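Local coordinates for B-cell lymphoma 3 protein (Homo sapiens, PDB 1K1A) that binds p50 and p52 homodimers of NF-kappaB through its ankyrin repeat domain and regulates transcription of NF-kappaB target genes, at residues A[211-214]-A[215-219]; A[199-202]-A[203-207]. All blocks are in the same frame, centred on the assembly; numbering follows the deposited sequence.

Contact 1: A[211-214]-A[215-219]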
ATOM      1  N   LEU A 211       2.500  13.569 -25.160  1.00 24.38           N
ATOM      2  CA  LEU A 211       3.109  14.121 -23.959  1.00 24.56           C
ATOM      3  C   LEU A 211       4.631  13.994 -24.004  1.00 24.60           C
ATOM      4  O   LEU A 211       5.163  12.900 -24.169  1.00 24.15           O
ATOM      5  CB  LEU A 211       2.558  13.408 -22.730  1.00 24.54           C
ATOM      6  CG  LEU A 211       2.940  13.993 -21.380  1.00 25.63           C
ATOM      7  CD1 LEU A 211       2.519  15.455 -21.281  1.00 24.98           C
ATOM      8  CD2 LEU A 211       2.303  13.168 -20.282  1.00 26.70           C
ATOM      9  N   LYS A 212       5.324  15.120 -23.864  1.00 25.08           N
ATOM     10  CA  LYS A 212       6.789  15.133 -23.925  1.00 25.92           C
ATOM     11  C   LYS A 212       7.430  15.009 -22.548  1.00 25.76           C
ATOM     12  O   LYS A 212       6.919  15.555 -21.570  1.00 26.39           O
ATOM     13  CB  LYS A 212       7.284  16.418 -24.592  1.00 26.23           C
ATOM     14  CG  LYS A 212       6.688  16.695 -25.957  1.00 27.73           C
ATOM     15  CD  LYS A 212       7.223  18.013 -26.527  1.00 30.03           C
ATOM     16  CE  LYS A 212       8.700  17.922 -26.843  1.00 31.16           C
ATOM     17  NZ  LYS A 212       8.973  16.989 -27.981  1.00 32.16           N
ATOM     18  N   ASN A 213       8.530  14.262 -22.461  1.00 25.45           N
ATOM     19  CA  ASN A 213       9.298  14.206 -21.221  1.00 25.17           C
ATOM     20  C   ASN A 213      10.446  15.209 -21.259  1.00 25.22           C
ATOM     21  O   ASN A 213      10.528  16.025 -22.181  1.00 24.85           O
ATOM     22  CB  ASN A 213       9.783  12.786 -20.880  1.00 24.66           C
ATOM     23  CG  ASN A 213      10.734  12.193 -21.934  1.00 23.67           C
ATOM     24  OD1 ASN A 213      11.379  12.906 -22.699  1.00 22.02           O
ATOM     25  ND2 ASN A 213      10.825  10.875 -21.949  1.00 22.39           N
ATOM     26  N   CYS A 214      11.321  15.156 -20.261  1.00 25.60           N
ATOM     27  CA  CYS A 214      12.416  16.129 -20.165  1.00 26.23           C
ATOM     28  C   CYS A 214      13.406  15.988 -21.314  1.00 25.55           C
ATOM     29  O   CYS A 214      14.136  16.928 -21.635  1.00 25.66           O
ATOM     30  CB  CYS A 214      13.146  15.998 -18.830  1.00 26.40           C
ATOM     31  SG  CYS A 214      13.874  14.378 -18.531  1.00 30.29           S
ATOM     32  N   HIS A 215      13.434  14.812 -21.925  1.00 25.11           N
ATOM     33  CA  HIS A 215      14.319  14.563 -23.055  1.00 24.88           C
ATOM     34  C   HIS A 215      13.614  14.975 -24.344  1.00 24.41           C
ATOM     35  O   HIS A 215      14.165  14.836 -25.439  1.00 24.64           O
ATOM     36  CB  HIS A 215      14.728  13.080 -23.096  1.00 24.70           C
ATOM     37  CG  HIS A 215      15.783  12.761 -24.114  1.00 25.85           C
ATOM     38  ND1 HIS A 215      15.667  11.708 -24.999  1.00 26.69           N
ATOM     39  CD2 HIS A 215      16.978  13.342 -24.378  1.00 24.93           C
ATOM     40  CE1 HIS A 215      16.743  11.659 -25.767  1.00 26.42           C
ATOM     41  NE2 HIS A 215      17.551  12.642 -25.413  1.00 26.32           N
ATOM     42  N   ASN A 216      12.396  15.491 -24.203  1.00 23.97           N
ATOM     43  CA  ASN A 216      11.588  15.925 -25.347  1.00 23.95           C
ATOM     44  C   ASN A 216      11.030  14.751 -26.152  1.00 23.11           C
ATOM     45  O   ASN A 216      10.598  14.917 -27.285  1.00 23.18           O
ATOM     46  CB  ASN A 216      12.382  16.868 -26.267  1.00 24.37           C
ATOM     47  CG  ASN A 216      12.824  18.149 -25.565  1.00 26.38           C
ATOM     48  OD1 ASN A 216      13.735  18.846 -26.031  1.00 28.78           O
ATOM     49  ND2 ASN A 216      12.181  18.468 -24.449  1.00 29.30           N
ATOM     50  N   ASP A 217      11.038  13.568 -25.552  1.00 22.70           N
ATOM     51  CA  ASP A 217      10.508  12.364 -26.188  1.00 22.18           C
ATOM     52  C   ASP A 217       9.019  12.183 -25.877  1.00 22.10           C
ATOM     53  O   ASP A 217       8.583  12.457 -24.758  1.00 22.05           O
ATOM     54  CB  ASP A 217      11.242  11.136 -25.650  1.00 22.34           C
ATOM     55  CG  ASP A 217      12.488  10.798 -26.429  1.00 22.30           C
ATOM     56  OD1 ASP A 217      12.718  11.383 -27.507  1.00 23.16           O
ATOM     57  OD2 ASP A 217      13.298   9.937 -26.032  1.00 23.13           O
ATOM     58  N   THR A 218       8.244  11.730 -26.863  1.00 21.72           N
ATOM     59  CA  THR A 218       6.852  11.340 -26.625  1.00 21.27           C
ATOM     60  C   THR A 218       6.806   9.818 -26.650  1.00 21.20           C
ATOM     61  O   THR A 218       7.740   9.179 -27.129  1.00 20.45           O
ATOM     62  CB  THR A 218       5.912  11.881 -27.725  1.00 21.16           C
ATOM     63  OG1 THR A 218       6.348  11.402 -29.008  1.00 20.46           O
ATOM     64  CG2 THR A 218       5.995  13.392 -27.837  1.00 21.32           C
ATOM     65  N   PRO A 219       5.728   9.224 -26.150  1.00 21.24           N
ATOM     66  CA  PRO A 219       5.599   7.766 -26.188  1.00 21.65           C
ATOM     67  C   PRO A 219       5.741   7.256 -27.624  1.00 22.38           C
ATOM     68  O   PRO A 219       6.235   6.149 -27.854  1.00 22.58           O
ATOM     69  CB  PRO A 219       4.184   7.529 -25.656  1.00 21.75           C
ATOM     70  CG  PRO A 219       3.918   8.716 -24.787  1.00 21.29           C
ATOM     71  CD  PRO A 219       4.569   9.870 -25.506  1.00 21.46           C
TER
HETATM   72  O   HOH W   1      12.976   9.392 -23.428  1.00 23.65           O
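The carboxamide of Asn213 lies alongside the side chain of Asp217 inside the loop, both pointing the same way with their planes 43° apart. OD1 of Asn213 accepts the backbone N-H of Asp217 at 2.9 Å, the donor standing well above the plane of the amide, and takes a second, weak bond from the backbone N-H of His215. The side chain reaches both because CG sits between the backbone N and the carbonyl carbon (chi1 62°), which folds the short amide back over the turn. ND2 turns the other way: it donates to a water at 3.0 Å, and that water donates to OD2 of Asp217. ND1 of His215 donates to OD2 of Asp217 at 3.1 Å; OD2 lies in the ring plane, but is met from above the plane of its own carboxylate. Asparagine suits its place by being acceptor and donor at once.

Behind these side chains the backbone makes a type I beta turn from Asn213 to Asn216, in which Asn216 N donates to Asn213 O at 2.8 Å. Asn213 N bonds to Asp217 O at 2.9 Å. Asn216 has the positive phi of 73° that asparagine tolerates well. Lys212, bent at its last two torsions, curls over so that NZ donates a hydrogen bond to Asn216 O at 2.7 Å, from above the carbonyl plane, while CG of Lys212 touches the methyl CG2 of Thr218 at 3.9 Å.

This is the hairpin-like loop that projects between ankyrin repeats, here where the sixth gives way to the seventh. ND2 of Asn213 also bonds to Ser184, and the backbone of Cys214 is hydrogen-bonded to that of Ser182. At the base, Pro219 packs on Leu187 and His188 of helix 186-193, and its carbonyl accepts Ser191.

Contact 2: A[199-202]-A[203-207]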
ATOM      1  N   VAL A 199       0.122  -1.250 -23.533  1.00 16.93           N
ATOM      2  CA  VAL A 199      -0.017  -0.135 -24.453  1.00 16.11           C
ATOM      3  C   VAL A 199      -1.473  -0.050 -24.904  1.00 15.85           C
ATOM      4  O   VAL A 199      -2.076   1.026 -24.893  1.00 15.90           O
ATOM      5  CB  VAL A 199       0.925  -0.266 -25.679  1.00 16.18           C
ATOM      6  CG1 VAL A 199       0.729   0.910 -26.627  1.00 16.32           C
ATOM      7  CG2 VAL A 199       2.381  -0.339 -25.227  1.00 15.73           C
ATOM      8  N   ARG A 200      -2.047  -1.194 -25.265  1.00 15.27           N
ATOM      9  CA  ARG A 200      -3.435  -1.234 -25.718  1.00 15.33           C
ATOM     10  C   ARG A 200      -4.386  -0.714 -24.648  1.00 14.99           C
ATOM     11  O   ARG A 200      -5.284   0.080 -24.943  1.00 15.03           O
ATOM     12  CB  ARG A 200      -3.850  -2.655 -26.110  1.00 15.81           C
ATOM     13  CG  ARG A 200      -3.306  -3.132 -27.461  1.00 17.81           C
ATOM     14  CD  ARG A 200      -3.630  -4.591 -27.783  1.00 21.17           C
ATOM     15  NE  ARG A 200      -2.892  -5.067 -28.950  1.00 22.96           N
ATOM     16  CZ  ARG A 200      -2.003  -6.048 -28.927  1.00 23.93           C
ATOM     17  NH1 ARG A 200      -1.733  -6.690 -27.791  1.00 25.14           N
ATOM     18  NH2 ARG A 200      -1.375  -6.391 -30.045  1.00 24.19           N
ATOM     19  N   THR A 201      -4.195  -1.179 -23.418  1.00 14.24           N
ATOM     20  CA  THR A 201      -5.056  -0.784 -22.304  1.00 14.62           C
ATOM     21  C   THR A 201      -4.959   0.718 -21.992  1.00 13.33           C
ATOM     22  O   THR A 201      -5.976   1.393 -21.864  1.00 13.11           O
ATOM     23  CB  THR A 201      -4.743  -1.630 -21.060  1.00 14.86           C
ATOM     24  OG1 THR A 201      -5.341  -2.927 -21.206  1.00 18.12           O
ATOM     25  CG2 THR A 201      -5.437  -1.067 -19.833  1.00 15.91           C
ATOM     26  N   LEU A 202      -3.739   1.230 -21.868  1.00 12.67           N
ATOM     27  CA  LEU A 202      -3.538   2.661 -21.603  1.00 12.73           C
ATOM     28  C   LEU A 202      -4.133   3.568 -22.699  1.00 12.65           C
ATOM     29  O   LEU A 202      -4.762   4.573 -22.400  1.00 12.36           O
ATOM     30  CB  LEU A 202      -2.050   2.978 -21.407  1.00 12.30           C
ATOM     31  CG  LEU A 202      -1.345   2.316 -20.216  1.00 13.46           C
ATOM     32  CD1 LEU A 202       0.172   2.450 -20.325  1.00 12.69           C
ATOM     33  CD2 LEU A 202      -1.846   2.892 -18.891  1.00 12.67           C
ATOM     34  N   VAL A 203      -3.912   3.222 -23.964  1.00 12.83           N
ATOM     35  CA  VAL A 203      -4.413   4.044 -25.071  1.00 13.43           C
ATOM     36  C   VAL A 203      -5.937   4.092 -25.098  1.00 13.77           C
ATOM     37  O   VAL A 203      -6.534   5.150 -25.278  1.00 13.74           O
ATOM     38  CB  VAL A 203      -3.893   3.545 -26.451  1.00 13.34           C
ATOM     39  CG1 VAL A 203      -4.628   4.254 -27.596  1.00 14.76           C
ATOM     40  CG2 VAL A 203      -2.393   3.764 -26.569  1.00 13.93           C
ATOM     41  N   ARG A 204      -6.570   2.951 -24.898  1.00 14.64           N
ATOM     42  CA  ARG A 204      -8.018   2.917 -24.900  1.00 15.80           C
ATOM     43  C   ARG A 204      -8.583   3.670 -23.703  1.00 15.24           C
ATOM     44  O   ARG A 204      -9.710   4.144 -23.745  1.00 15.01           O
ATOM     45  CB  ARG A 204      -8.523   1.489 -24.883  1.00 16.84           C
ATOM     46  CG  ARG A 204      -8.416   0.797 -26.214  1.00 20.58           C
ATOM     47  CD  ARG A 204      -9.163  -0.504 -26.255  1.00 27.12           C
ATOM     48  NE  ARG A 204      -9.085  -1.129 -27.566  1.00 32.19           N
ATOM     49  CZ  ARG A 204      -9.542  -2.338 -27.829  1.00 34.63           C
ATOM     50  NH1 ARG A 204     -10.106  -3.048 -26.866  1.00 35.24           N
ATOM     51  NH2 ARG A 204      -9.435  -2.842 -29.053  1.00 36.87           N
ATOM     52  N   SER A 205      -7.788   3.776 -22.644  1.00 14.86           N
ATOM     53  CA  SER A 205      -8.220   4.459 -21.428  1.00 15.22           C
ATOM     54  C   SER A 205      -7.896   5.938 -21.456  1.00 15.08           C
ATOM     55  O   SER A 205      -8.070   6.635 -20.450  1.00 15.38           O
ATOM     56  CB  SER A 205      -7.594   3.812 -20.198  1.00 15.35           C
ATOM     57  OG  SER A 205      -8.043   2.481 -20.068  1.00 17.29           O
ATOM     58  N   GLY A 206      -7.380   6.410 -22.585  1.00 14.49           N
ATOM     59  CA  GLY A 206      -7.135   7.827 -22.760  1.00 14.52           C
ATOM     60  C   GLY A 206      -5.707   8.332 -22.630  1.00 15.09           C
ATOM     61  O   GLY A 206      -5.497   9.537 -22.562  1.00 15.18           O
ATOM     62  N   ALA A 207      -4.722   7.441 -22.620  1.00 15.27           N
ATOM     63  CA  ALA A 207      -3.328   7.888 -22.498  1.00 16.15           C
ATOM     64  C   ALA A 207      -2.937   8.855 -23.626  1.00 16.85           C
ATOM     65  O   ALA A 207      -3.261   8.626 -24.788  1.00 16.19           O
ATOM     66  CB  ALA A 207      -2.390   6.713 -22.459  1.00 15.89           C
TER
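Ser205 reaches back to Thr201 with its hydroxyl, OG donating to the carbonyl O of Thr201 at 2.9 Å. The torsion that allows this sets OG anti to its own carbonyl carbon (chi1 -64°), turning the oxygen back along the helix. The backbone N-H of Ser205 bonds to the same Thr201 O only weakly, so the hydroxyl supplements a poor main-chain bond where the helix is ending; a small polar side chain fits that task.

Among the backbone bonds, Val203 N to Val199 O (3.0 Å) and Arg204 N to Arg200 O (3.1 Å) keep the regular i to i+4 spacing. Beyond them the pattern changes. Ala207 N bonds to Leu202 O at 2.9 Å, and Gly206 N to Val203 O at 3.1 Å, the pair that defines a Schellman motif. Gly206 carries the positive phi, 103°, at which any side chain would collide with the carbonyl oxygen of Ser205; hence glycine. The motif closes the second helix of the sixth ankyrin repeat and turns the chain out of it.

Apolar contacts lie on the faces turned to the neighbouring helices. CB of Leu202 meets CB of Ala207 at 3.9 Å, a hydrophobic touch across the Schellman turn, and the methyl of Ala207 is small enough to lie close over Leu202 O. One turn earlier, CG1 of Val199 faces CG2 of Val203 at 4.2 Å; these beta-branched residues give compact surfaces toward helix 226-232, where Val199 touches Ile231 and both valines touch Leu232. Leu202 packs on Ala186 and Ala190 of helix 186-193.

Among the charged side chains, the aliphatic part of Arg204 begins close to the backbone, with CG 3.5 Å from Arg200 O. Its extended chain runs outward and back along the flank of the helix, past the carbonyl of Arg200.

In the fold
Following the chain from the N terminus, contact 2 comes first, within and just beyond helix 196-204, and closes the turn that ends this helix. The chain then runs on to contact 1, which closes the projecting loop leading toward helix 226-232. The two are in series, neither nested nor crossed; their centres lie about 17 Å apart, and they do not touch apart from adjoining in sequence. Both meet helix 186-193, contact 1 through the base of its loop and contact 2 through Val199, Leu202 and Ala207. Contact 2 also packs on helices 163-171 and 226-232, so together they join the sixth repeat to its neighbours toward the C-terminal end of the ankyrin stack.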